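Local coordinates for putative transcriptional regulator (TetR/AcrR family) (PDB 3KNW), which is a putative TetR/AcrR-family transcriptional regulator that probably binds DNA through a predicted helix-turn-helix motif and is found as a dimer of all-helical chains, at residues 79-84 and 88-93; 93-98 and 171-176; 138-143 and 164-169; 178-181 and 187-190. All blocks are in the same frame, centred on the assembly; numbering follows the deposited sequence.

Interaction 1: residues 79-84 and 88-93; sequences QLWTTE and RDKLMN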
loop_
_atom_site.group_PDB
_atom_site.type_symbol
_atom_site.label_atom_id
_atom_site.label_comp_id
_atom_site.label_asym_id
_atom_site.label_seq_id
_atom_site.Cartn_x
_atom_site.Cartn_y
_atom_site.Cartn_z
ATOM N N GLN A 79 -4.152 -16.389 19.641
ATOM C CA GLN A 79 -4.391 -17.799 19.295
ATOM C C GLN A 79 -3.266 -18.371 18.439
ATOM O O GLN A 79 -2.564 -19.254 18.856
ATOM C CB GLN A 79 -5.720 -17.981 18.548
ATOM C CG GLN A 79 -6.904 -17.247 19.152
ATOM C CD GLN A 79 -8.233 -17.869 18.762
ATOM O OE1 GLN A 79 -9.063 -17.226 18.102
ATOM N NE2 GLN A 79 -8.445 -19.133 19.170
ATOM N N LEU A 80 -3.094 -17.838 17.240
ATOM C CA LEU A 80 -2.018 -18.251 16.336
ATOM C C LEU A 80 -0.664 -18.448 17.058
ATOM O O LEU A 80 0.084 -19.379 16.734
ATOM C CB LEU A 80 -1.883 -17.207 15.201
ATOM C CG LEU A 80 -1.601 -17.598 13.741
ATOM C CD1 LEU A 80 -2.307 -18.885 13.256
ATOM C CD2 LEU A 80 -1.974 -16.423 12.822
ATOM N N TRP A 81 -0.369 -17.599 18.046
ATOM C CA TRP A 81 0.977 -17.539 18.653
ATOM C C TRP A 81 1.154 -18.126 20.065
ATOM O O TRP A 81 2.266 -18.109 20.612
ATOM C CB TRP A 81 1.480 -16.098 18.645
ATOM C CG TRP A 81 1.773 -15.573 17.277
ATOM C CD1 TRP A 81 1.832 -16.283 16.092
ATOM C CD2 TRP A 81 2.119 -14.222 16.946
ATOM N NE1 TRP A 81 2.179 -15.439 15.056
ATOM C CE2 TRP A 81 2.355 -14.174 15.556
ATOM C CE3 TRP A 81 2.250 -13.045 17.695
ATOM C CZ2 TRP A 81 2.703 -12.993 14.907
ATOM C CZ3 TRP A 81 2.602 -11.885 17.051
ATOM C CH2 TRP A 81 2.812 -11.861 15.669
ATOM N N THR A 82 0.093 -18.651 20.661
ATOM C CA THR A 82 0.269 -19.393 21.911
ATOM C C THR A 82 0.018 -20.896 21.646
ATOM O O THR A 82 -0.953 -21.501 22.108
ATOM C CB THR A 82 -0.532 -18.783 23.094
ATOM O OG1 THR A 82 -1.917 -18.642 22.742
ATOM C CG2 THR A 82 0.064 -17.408 23.479
ATOM N N THR A 83 0.900 -21.438 20.810
ATOM C CA THR A 83 1.119 -22.860 20.673
ATOM C C THR A 83 2.554 -23.082 21.145
ATOM O O THR A 83 3.231 -22.134 21.558
ATOM C CB THR A 83 0.924 -23.360 19.219
ATOM O OG1 THR A 83 -0.123 -22.612 18.598
ATOM C CG2 THR A 83 0.566 -24.886 19.201
ATOM N N GLU A 84 3.015 -24.326 21.126
ATOM C CA GLU A 84 4.342 -24.607 21.630
ATOM C C GLU A 84 5.220 -24.954 20.445
ATOM O O GLU A 84 5.797 -26.037 20.378
ATOM C CB GLU A 84 4.313 -25.703 22.716
ATOM C CG GLU A 84 5.589 -25.723 23.614
ATOM C CD GLU A 84 5.613 -24.674 24.773
ATOM O OE1 GLU A 84 4.642 -23.899 24.948
ATOM O OE2 GLU A 84 6.626 -24.644 25.533
ATOM N N ARG A 88 9.995 -18.682 14.948
ATOM C CA ARG A 88 10.068 -18.638 13.513
ATOM C C ARG A 88 8.810 -19.158 12.830
ATOM O O ARG A 88 8.243 -18.496 11.928
ATOM C CB ARG A 88 11.246 -19.436 13.041
ATOM C CG ARG A 88 11.196 -19.670 11.560
ATOM C CD ARG A 88 12.561 -20.032 11.088
ATOM N NE ARG A 88 12.600 -20.127 9.646
ATOM C CZ ARG A 88 13.672 -19.857 8.916
ATOM N NH1 ARG A 88 14.804 -19.475 9.500
ATOM N NH2 ARG A 88 13.609 -19.960 7.594
ATOM N N ASP A 89 8.371 -20.330 13.254
ATOM C CA ASP A 89 7.188 -20.931 12.693
ATOM C C ASP A 89 5.991 -20.120 13.088
ATOM O O ASP A 89 5.035 -20.055 12.332
ATOM C CB ASP A 89 7.051 -22.442 13.091
ATOM C CG ASP A 89 8.131 -23.327 12.424
ATOM O OD1 ASP A 89 9.054 -22.787 11.745
ATOM O OD2 ASP A 89 8.091 -24.553 12.588
ATOM N N LYS A 90 5.999 -19.498 14.253
ATOM C CA LYS A 90 4.832 -18.686 14.599
ATOM C C LYS A 90 4.676 -17.516 13.624
ATOM O O LYS A 90 3.552 -17.107 13.273
ATOM C CB LYS A 90 4.957 -18.152 16.017
ATOM C CG LYS A 90 4.405 -19.092 17.118
ATOM C CD LYS A 90 4.612 -18.470 18.467
ATOM C CE LYS A 90 4.897 -19.525 19.584
ATOM N NZ LYS A 90 5.693 -18.915 20.680
ATOM N N LEU A 91 5.831 -16.991 13.197
ATOM C CA LEU A 91 5.920 -15.810 12.357
ATOM C C LEU A 91 5.610 -16.196 10.910
ATOM O O LEU A 91 4.988 -15.437 10.177
ATOM C CB LEU A 91 7.323 -15.185 12.457
ATOM C CG LEU A 91 7.526 -13.927 11.606
ATOM C CD1 LEU A 91 6.413 -12.977 11.763
ATOM C CD2 LEU A 91 8.767 -13.260 11.969
HETATM N N MSE A 92 6.012 -17.387 10.507
HETATM C CA MSE A 92 5.707 -17.856 9.137
HETATM C C MSE A 92 4.252 -18.217 9.062
HETATM O O MSE A 92 3.608 -17.989 8.079
HETATM C CB MSE A 92 6.584 -19.032 8.726
HETATM C CG MSE A 92 8.047 -18.671 8.501
HETATM SE SE MSE A 92 8.350 -17.219 7.271
HETATM C CE MSE A 92 7.346 -17.890 5.724
ATOM N N ASN A 93 3.710 -18.706 10.143
ATOM C CA ASN A 93 2.282 -18.932 10.224
ATOM C C ASN A 93 1.411 -17.707 9.949
ATOM O O ASN A 93 0.590 -17.710 9.038
ATOM C CB ASN A 93 1.976 -19.374 11.634
ATOM C CG ASN A 93 1.475 -20.689 11.694
ATOM O OD1 ASN A 93 2.221 -21.647 11.961
ATOM N ND2 ASN A 93 0.167 -20.801 11.486
#
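W81 and K90 make the dense half of this contact, where the chain leaves helix 58-81 and doubles back into helix 87-100. Their CA atoms lie 5.7 Å apart. The W81 indole comes in with its pyrrole edge: NE1 gives a weak, bent hydrogen bond to the backbone O of K90, 2.8 Å long with an N-H...O angle of 129°, and that oxygen sits near the ring plane. CD1, next to NE1, also meets CB of K90 at 3.6 Å. W81 keeps CG beside its backbone N and anti to its carbonyl carbon (chi1 -68°), which swings the buried indole edge toward the second helix. R142 and L146 of helix 126-153 also pack on the indole.

CB and CG of K90 lie against CD1 of W81; from CD outward the lysine follows the W81 backbone. CD comes to 3.2 Å from W81 O, and the bend at chi3, about CG-CD, brings CE to 3.2 Å from the same oxygen and 3.7 Å from T83 O. The ammonium NZ of K90 stops 6.6 Å from OE1 of E84, so the opposite charges are not paired.

The outer half is looser. L80 meets the exposed side chain of N93 through its CD1 methyl, and T83 and E84 lie in the exposed linker. Two successive helices joined by a short loop form a helical hairpin; here a weak tryptophan bond spans it, and in the TetR-family fold it leads from the long helix after the DNA-binding domain into the regulatory domain.

Interaction 2: residues 93-98 and 171-176; sequences NYLQCW and QMYLGA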
loop_
_atom_site.group_PDB
_atom_site.type_symbol
_atom_site.label_atom_id
_atom_site.label_comp_id
_atom_site.label_asym_id
_atom_site.label_seq_id
_atom_site.Cartn_x
_atom_site.Cartn_y
_atom_site.Cartn_z
ATOM N N ASN A 93 3.710 -18.706 10.143
ATOM C CA ASN A 93 2.282 -18.932 10.224
ATOM C C ASN A 93 1.411 -17.707 9.949
ATOM O O ASN A 93 0.590 -17.710 9.038
ATOM C CB ASN A 93 1.976 -19.374 11.634
ATOM C CG ASN A 93 1.475 -20.689 11.694
ATOM O OD1 ASN A 93 2.221 -21.647 11.961
ATOM N ND2 ASN A 93 0.167 -20.801 11.486
ATOM N N TYR A 94 1.575 -16.701 10.804
ATOM C CA TYR A 94 0.947 -15.395 10.644
ATOM C C TYR A 94 1.026 -14.865 9.216
ATOM O O TYR A 94 0.024 -14.508 8.627
ATOM C CB TYR A 94 1.620 -14.366 11.546
ATOM C CG TYR A 94 1.220 -12.950 11.252
ATOM C CD1 TYR A 94 -0.055 -12.502 11.522
ATOM C CD2 TYR A 94 2.126 -12.050 10.684
ATOM C CE1 TYR A 94 -0.417 -11.207 11.247
ATOM C CE2 TYR A 94 1.765 -10.751 10.403
ATOM C CZ TYR A 94 0.480 -10.334 10.700
ATOM O OH TYR A 94 0.103 -9.033 10.427
ATOM N N LEU A 95 2.220 -14.819 8.684
ATOM C CA LEU A 95 2.431 -14.305 7.362
ATOM C C LEU A 95 1.701 -15.141 6.317
ATOM O O LEU A 95 1.177 -14.615 5.305
ATOM C CB LEU A 95 3.952 -14.309 7.042
ATOM C CG LEU A 95 4.807 -13.421 7.948
ATOM C CD1 LEU A 95 6.342 -13.457 7.527
ATOM C CD2 LEU A 95 4.272 -11.978 8.018
ATOM N N GLN A 96 1.716 -16.459 6.537
ATOM C CA GLN A 96 1.120 -17.367 5.592
ATOM C C GLN A 96 -0.381 -17.124 5.549
ATOM O O GLN A 96 -0.983 -17.231 4.474
ATOM C CB GLN A 96 1.509 -18.853 5.859
ATOM C CG GLN A 96 2.315 -19.443 4.665
ATOM C CD GLN A 96 3.447 -20.439 5.023
ATOM O OE1 GLN A 96 3.764 -20.683 6.198
ATOM N NE2 GLN A 96 4.047 -21.031 3.977
ATOM N N CYS A 97 -0.938 -16.766 6.716
ATOM C CA CYS A 97 -2.307 -16.314 6.875
ATOM C C CYS A 97 -2.570 -14.982 6.145
ATOM O O CYS A 97 -3.642 -14.826 5.537
ATOM C CB CYS A 97 -2.682 -16.191 8.382
ATOM S SG CYS A 97 -3.570 -17.588 9.004
ATOM N N TRP A 98 -1.662 -14.023 6.250
ATOM C CA TRP A 98 -1.722 -12.821 5.428
ATOM C C TRP A 98 -2.053 -13.229 4.006
ATOM O O TRP A 98 -2.997 -12.746 3.437
ATOM C CB TRP A 98 -0.358 -12.137 5.387
ATOM C CG TRP A 98 -0.183 -10.837 6.023
ATOM C CD1 TRP A 98 0.219 -10.600 7.294
ATOM C CD2 TRP A 98 -0.262 -9.567 5.386
ATOM N NE1 TRP A 98 0.343 -9.246 7.515
ATOM C CE2 TRP A 98 0.056 -8.590 6.355
ATOM C CE3 TRP A 98 -0.600 -9.158 4.106
ATOM C CZ2 TRP A 98 0.042 -7.241 6.080
ATOM C CZ3 TRP A 98 -0.606 -7.841 3.837
ATOM C CH2 TRP A 98 -0.295 -6.884 4.820
ATOM N N GLN A 171 6.724 -3.965 5.915
ATOM C CA GLN A 171 6.649 -3.075 4.782
ATOM C C GLN A 171 6.549 -3.852 3.496
ATOM O O GLN A 171 5.743 -3.511 2.680
ATOM C CB GLN A 171 7.861 -2.181 4.726
ATOM C CG GLN A 171 7.760 -1.028 5.695
ATOM C CD GLN A 171 9.027 -0.240 5.827
ATOM O OE1 GLN A 171 9.174 0.546 6.729
ATOM N NE2 GLN A 171 9.935 -0.450 4.936
HETATM N N MSE A 172 7.349 -4.897 3.328
HETATM C CA MSE A 172 7.335 -5.746 2.132
HETATM C C MSE A 172 6.050 -6.443 1.960
HETATM O O MSE A 172 5.553 -6.521 0.837
HETATM C CB MSE A 172 8.459 -6.761 2.163
HETATM C CG MSE A 172 8.445 -7.822 1.025
HETATM SE SE MSE A 172 9.980 -8.983 1.311
HETATM C CE MSE A 172 9.293 -10.105 2.661
ATOM N N TYR A 173 5.410 -6.889 3.047
ATOM C CA TYR A 173 4.088 -7.513 2.865
ATOM C C TYR A 173 3.013 -6.551 2.465
ATOM O O TYR A 173 2.220 -6.861 1.590
ATOM C CB TYR A 173 3.663 -8.339 4.072
ATOM C CG TYR A 173 4.303 -9.701 4.029
ATOM C CD1 TYR A 173 5.676 -9.873 4.269
ATOM C CD2 TYR A 173 3.572 -10.826 3.713
ATOM C CE1 TYR A 173 6.271 -11.120 4.267
ATOM C CE2 TYR A 173 4.197 -12.097 3.703
ATOM C CZ TYR A 173 5.535 -12.215 3.953
ATOM O OH TYR A 173 6.124 -13.472 3.905
ATOM N N LEU A 174 2.967 -5.349 3.038
ATOM C CA LEU A 174 1.998 -4.348 2.587
ATOM C C LEU A 174 2.182 -3.996 1.112
ATOM O O LEU A 174 1.226 -3.848 0.372
ATOM C CB LEU A 174 2.157 -3.095 3.365
ATOM C CG LEU A 174 1.667 -3.115 4.806
ATOM C CD1 LEU A 174 2.144 -1.840 5.475
ATOM C CD2 LEU A 174 0.198 -3.242 4.882
ATOM N N GLY A 175 3.418 -3.920 0.656
ATOM C CA GLY A 175 3.623 -3.551 -0.721
ATOM C C GLY A 175 3.297 -4.687 -1.703
ATOM O O GLY A 175 2.772 -4.413 -2.802
ATOM N N ALA A 176 3.688 -5.920 -1.337
ATOM C CA ALA A 176 3.206 -7.119 -1.971
ATOM C C ALA A 176 1.617 -7.205 -1.957
ATOM O O ALA A 176 1.005 -7.554 -2.955
ATOM C CB ALA A 176 3.826 -8.380 -1.271
#
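L95 of helix 87-100 covers one face of the Y173 ring, whose edge is turned to W98, inside the all-helical C-terminal domain of the TetR fold. Helices 93-98 and 171-176 run nearly parallel, at 15°, but their axes stay 11.8 Å apart, so large side chains have to fill the interval.

The aromatic part is a T-shaped pair. The edge of Y173 points toward the face of W98, with the Y173 centroid 5.6 Å from that of the five-membered indole ring and the planes at 63°. Two CH-pi contacts brace it. CD2 of L95 stands over the centre of the Y173 ring, 4.2 Å from its centroid, and CB of Y173 stands over a face of the six-membered ring of W98, 4.1 Å from its centroid.

Van der Waals contacts complete the packing: CD1 of L95 stands above the hydroxyl end of Y173, 3.9 Å from CZ and 3.6 Å from OH. L174 sets off away from W98, but with CG beside its backbone N (chi1 -73°) its end swings back, and CD2 arrives at the indole edge, 3.7 Å from CH2. L174 also packs on L179 of the second subunit, so the W98 contact sits just behind the dimer interface.

Hydrogen bonds hold the polar ends of the three aromatic side chains, though none crosses between the two segments. The Y173 hydroxyl pairs with OG1 of T196 on helix 187-200. W98 bonds one turn back along its own helix, from NE1 to Y94 OH at 2.9 Å, and that phenol oxygen also pairs with OH of Y73.

Interaction 3: residues 138-143 and 164-169; sequences RLIARM and VLAQVI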
loop_
_atom_site.group_PDB
_atom_site.type_symbol
_atom_site.label_atom_id
_atom_site.label_comp_id
_atom_site.label_asym_id
_atom_site.label_seq_id
_atom_site.Cartn_x
_atom_site.Cartn_y
_atom_site.Cartn_z
ATOM N N ARG A 138 1.636 -1.185 17.139
ATOM C CA ARG A 138 1.635 -2.324 18.023
ATOM C C ARG A 138 1.940 -3.667 17.335
ATOM O O ARG A 138 2.661 -4.507 17.895
ATOM C CB ARG A 138 0.318 -2.406 18.754
ATOM C CG ARG A 138 0.305 -1.598 20.031
ATOM C CD ARG A 138 -0.843 -2.079 20.878
ATOM N NE ARG A 138 -2.155 -1.627 20.418
ATOM C CZ ARG A 138 -3.301 -2.296 20.633
ATOM N NH1 ARG A 138 -4.460 -1.788 20.209
ATOM N NH2 ARG A 138 -3.307 -3.495 21.246
ATOM N N LEU A 139 1.388 -3.859 16.137
ATOM C CA LEU A 139 1.631 -5.044 15.366
ATOM C C LEU A 139 3.090 -5.151 15.012
ATOM O O LEU A 139 3.713 -6.166 15.239
ATOM C CB LEU A 139 0.738 -5.066 14.153
ATOM C CG LEU A 139 0.947 -6.260 13.242
ATOM C CD1 LEU A 139 0.628 -7.556 13.957
ATOM C CD2 LEU A 139 0.134 -6.098 11.979
ATOM N N ILE A 140 3.712 -4.096 14.573
ATOM C CA ILE A 140 5.137 -4.210 14.226
ATOM C C ILE A 140 5.930 -4.623 15.490
ATOM O O ILE A 140 6.862 -5.399 15.425
ATOM C CB ILE A 140 5.654 -2.897 13.602
ATOM C CG1 ILE A 140 4.992 -2.695 12.210
ATOM C CG2 ILE A 140 7.146 -2.901 13.486
ATOM C CD1 ILE A 140 5.331 -1.297 11.529
ATOM N N ALA A 141 5.517 -4.124 16.636
ATOM C CA ALA A 141 6.209 -4.356 17.890
ATOM C C ALA A 141 5.997 -5.800 18.398
ATOM O O ALA A 141 6.919 -6.407 18.879
ATOM C CB ALA A 141 5.764 -3.288 18.968
ATOM N N ARG A 142 4.795 -6.355 18.263
ATOM C CA ARG A 142 4.600 -7.807 18.467
ATOM C C ARG A 142 5.493 -8.613 17.509
ATOM O O ARG A 142 6.150 -9.514 17.936
ATOM C CB ARG A 142 3.147 -8.238 18.226
ATOM C CG ARG A 142 2.104 -7.686 19.157
ATOM C CD ARG A 142 2.150 -8.341 20.478
ATOM N NE ARG A 142 1.589 -9.706 20.542
ATOM C CZ ARG A 142 0.283 -10.006 20.502
ATOM N NH1 ARG A 142 -0.103 -11.270 20.603
ATOM N NH2 ARG A 142 -0.629 -9.051 20.337
HETATM N N MSE A 143 5.528 -8.306 16.219
HETATM C CA MSE A 143 6.473 -9.020 15.348
HETATM C C MSE A 143 7.896 -8.898 15.894
HETATM O O MSE A 143 8.685 -9.830 15.806
HETATM C CB MSE A 143 6.437 -8.553 13.898
HETATM C CG MSE A 143 5.127 -8.882 13.185
HETATM SE SE MSE A 143 5.058 -8.119 11.387
HETATM C CE MSE A 143 3.481 -7.208 11.722
ATOM N N VAL A 164 14.304 -3.492 13.239
ATOM C CA VAL A 164 14.499 -3.267 11.808
ATOM C C VAL A 164 13.804 -4.380 11.044
ATOM O O VAL A 164 13.083 -4.159 10.079
ATOM C CB VAL A 164 16.037 -3.140 11.459
ATOM C CG1 VAL A 164 16.303 -3.099 9.967
ATOM C CG2 VAL A 164 16.599 -1.896 12.097
ATOM N N LEU A 165 13.940 -5.613 11.486
ATOM C CA LEU A 165 13.484 -6.692 10.610
ATOM C C LEU A 165 11.950 -6.684 10.578
ATOM O O LEU A 165 11.350 -6.916 9.553
ATOM C CB LEU A 165 14.076 -8.003 11.048
ATOM C CG LEU A 165 13.883 -9.219 10.176
ATOM C CD1 LEU A 165 14.370 -9.019 8.751
ATOM C CD2 LEU A 165 14.631 -10.387 10.832
ATOM N N ALA A 166 11.309 -6.401 11.691
ATOM C CA ALA A 166 9.877 -6.407 11.712
ATOM C C ALA A 166 9.325 -5.357 10.767
ATOM O O ALA A 166 8.284 -5.555 10.187
ATOM C CB ALA A 166 9.390 -6.168 13.081
ATOM N N GLN A 167 10.038 -4.240 10.586
ATOM C CA GLN A 167 9.594 -3.185 9.665
ATOM C C GLN A 167 9.792 -3.609 8.207
ATOM O O GLN A 167 8.917 -3.388 7.354
ATOM C CB GLN A 167 10.385 -1.884 9.871
ATOM C CG GLN A 167 9.973 -1.041 11.096
ATOM C CD GLN A 167 10.886 0.165 11.285
ATOM O OE1 GLN A 167 10.739 1.223 10.597
ATOM N NE2 GLN A 167 11.829 0.029 12.194
ATOM N N VAL A 168 10.968 -4.157 7.936
ATOM C CA VAL A 168 11.231 -4.634 6.662
ATOM C C VAL A 168 10.171 -5.643 6.245
ATOM O O VAL A 168 9.533 -5.525 5.186
ATOM C CB VAL A 168 12.547 -5.347 6.629
ATOM C CG1 VAL A 168 12.607 -6.108 5.278
ATOM C CG2 VAL A 168 13.655 -4.345 6.808
ATOM N N ILE A 169 9.972 -6.635 7.090
ATOM C CA ILE A 169 9.003 -7.663 6.761
ATOM C C ILE A 169 7.602 -7.044 6.592
ATOM O O ILE A 169 6.925 -7.245 5.535
ATOM C CB ILE A 169 8.991 -8.762 7.802
ATOM C CG1 ILE A 169 10.253 -9.573 7.714
ATOM C CG2 ILE A 169 7.807 -9.667 7.625
ATOM C CD1 ILE A 169 10.391 -10.523 8.878
#
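I140 is the first residue of helix 138-143 to meet A166 of helix 162-183, and it does so twice. Its backbone O lies 3.5 Å from CB of A166, while its branch methyl CG2 comes to 4.0 Å from the same carbon. With CG1 beside the backbone N (chi1 -68°), CG2 takes the position anti to that N and slants across to Q167 as well, 4.1 Å from CG. Q167 itself starts off away from this helix and touches it only with its aliphatic part; the amide NE2 is hydrogen-bonded to O of D163, one turn back on its own helix. Both I140 and Q167 continue into the dimer interface, packing on Y183 and Q191 of the second subunit respectively.

In the TetR-like C-terminal domain built from these helices, the two cross steeply: the local axes make 122° and approach to 8.6 Å. The methyl of A166 points at helix 138-143 and meets both I140 and M143 there.

One turn beyond I140, M143 faces the same alanine. The two CA atoms are 5.6 Å apart and CB meets CB at 3.9 Å. From there the selenomethionine chain turns off, bent at chi3, and its buried end packs on Y94 of helix 87-100 and Y170 of helix 162-183.

Interaction 4: residues 178-181 and 187-190; sequences LLSK and APLF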
loop_
_atom_site.group_PDB
_atom_site.type_symbol
_atom_site.label_atom_id
_atom_site.label_comp_id
_atom_site.label_asym_id
_atom_site.label_seq_id
_atom_site.Cartn_x
_atom_site.Cartn_y
_atom_site.Cartn_z
ATOM N N LEU A 178 -0.514 -4.679 -1.863
ATOM C CA LEU A 178 -0.883 -3.633 -2.818
ATOM C C LEU A 178 -0.736 -4.094 -4.311
ATOM O O LEU A 178 -1.652 -3.897 -5.093
ATOM C CB LEU A 178 0.031 -2.442 -2.564
ATOM C CG LEU A 178 -0.356 -1.037 -2.900
ATOM C CD1 LEU A 178 0.505 -0.048 -2.110
ATOM C CD2 LEU A 178 -0.097 -0.885 -4.299
ATOM N N LEU A 179 0.408 -4.677 -4.688
ATOM C CA LEU A 179 0.625 -5.166 -6.060
ATOM C C LEU A 179 -0.314 -6.293 -6.399
ATOM O O LEU A 179 -0.858 -6.353 -7.498
ATOM C CB LEU A 179 2.067 -5.654 -6.283
ATOM C CG LEU A 179 3.142 -4.568 -6.347
ATOM C CD1 LEU A 179 4.509 -5.158 -6.789
ATOM C CD2 LEU A 179 2.749 -3.406 -7.298
ATOM N N SER A 180 -0.522 -7.182 -5.456
ATOM C CA SER A 180 -1.529 -8.259 -5.631
ATOM C C SER A 180 -2.940 -7.740 -5.998
ATOM O O SER A 180 -3.609 -8.294 -6.842
ATOM C CB SER A 180 -1.559 -9.190 -4.394
ATOM O OG SER A 180 -0.248 -9.780 -4.225
ATOM N N LYS A 181 -3.372 -6.658 -5.405
ATOM C CA LYS A 181 -4.620 -6.030 -5.834
ATOM C C LYS A 181 -4.542 -5.461 -7.252
ATOM O O LYS A 181 -5.469 -5.603 -8.058
ATOM C CB LYS A 181 -5.007 -4.889 -4.882
ATOM C CG LYS A 181 -5.260 -5.345 -3.474
ATOM C CD LYS A 181 -6.139 -6.649 -3.447
ATOM C CE LYS A 181 -7.154 -6.665 -2.274
ATOM N NZ LYS A 181 -7.909 -7.957 -2.269
ATOM N N ALA A 187 0.724 -13.460 -6.782
ATOM C CA ALA A 187 2.143 -13.760 -7.091
ATOM C C ALA A 187 3.076 -12.913 -6.195
ATOM O O ALA A 187 3.992 -13.439 -5.561
ATOM C CB ALA A 187 2.459 -13.553 -8.637
ATOM N N PRO A 188 2.842 -11.614 -6.087
ATOM C CA PRO A 188 3.811 -10.822 -5.251
ATOM C C PRO A 188 3.917 -11.243 -3.800
ATOM O O PRO A 188 5.002 -11.159 -3.215
ATOM C CB PRO A 188 3.282 -9.393 -5.388
ATOM C CG PRO A 188 2.617 -9.353 -6.699
ATOM C CD PRO A 188 2.014 -10.738 -6.943
ATOM N N LEU A 189 2.803 -11.691 -3.234
ATOM C CA LEU A 189 2.700 -12.160 -1.834
ATOM C C LEU A 189 3.336 -13.519 -1.701
ATOM O O LEU A 189 4.051 -13.766 -0.759
ATOM C CB LEU A 189 1.236 -12.292 -1.366
ATOM C CG LEU A 189 0.585 -11.008 -0.908
ATOM C CD1 LEU A 189 -0.959 -10.982 -0.914
ATOM C CD2 LEU A 189 1.109 -10.650 0.478
ATOM N N PHE A 190 3.143 -14.378 -2.694
ATOM C CA PHE A 190 3.886 -15.608 -2.743
ATOM C C PHE A 190 5.385 -15.401 -2.748
ATOM O O PHE A 190 6.129 -16.185 -2.112
ATOM C CB PHE A 190 3.478 -16.475 -3.939
ATOM C CG PHE A 190 1.971 -16.782 -4.020
ATOM C CD1 PHE A 190 1.196 -16.911 -2.882
ATOM C CD2 PHE A 190 1.374 -17.007 -5.252
ATOM C CE1 PHE A 190 -0.127 -17.200 -2.966
ATOM C CE2 PHE A 190 0.031 -17.286 -5.354
ATOM C CZ PHE A 190 -0.732 -17.402 -4.229
#
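This is a buried, mainly apolar contact within the C-terminal helical hairpin, where L179 and S180 of helix 162-183 meet P188 and L189 at the start of helix 187-200. The short turn between the helices brings the CA atoms of S180 and P188 to 5.9 Å.

The proline ring fits against both residues of the first helix. Its CG touches CB of L179 at 3.8 Å, and CD lies 3.7 Å from OG of S180. L189, whose end swings toward helix 162-183, brings CD1 and CG each to 3.6 Å from OG of S180. Carbon thus packs round this buried hydroxyl, whose polar need is met within its own helix. With OG beside the backbone N (chi1 -60°), it hydrogen-bonds to O of A176, one turn earlier. P188, in the first turn of its helix, has no backbone N-H to donate.

The second subunit lies close by. L179 packs on L174 of that chain, and P188 O accepts a hydrogen bond from NE2 of its Q171. A hairpin of the last two helices facing its counterpart in this way is typical of the four-helix dimer interface of TetR-family regulators.

How the interactions relate
From the N terminus, interaction 1 comes first, closing the short turn between helix 58-81 and helix 87-100. Helix 87-100 carries on through the shared N93 into interaction 2, a long-range closure that brings it against helix 162-183. Interaction 3 is nested inside that loop, joining helix 126-153 to an earlier part of helix 162-183. Interaction 4 follows in series and folds helix 187-200 back. Y94 lies where three of them meet, packing on L80 and W81 of interaction 1 and on L139 and M143 of interaction 3. L189 links interaction 4 to Y173 and W98. Interactions 2, 3 and 4 all use helix 162-183 and border the second subunit.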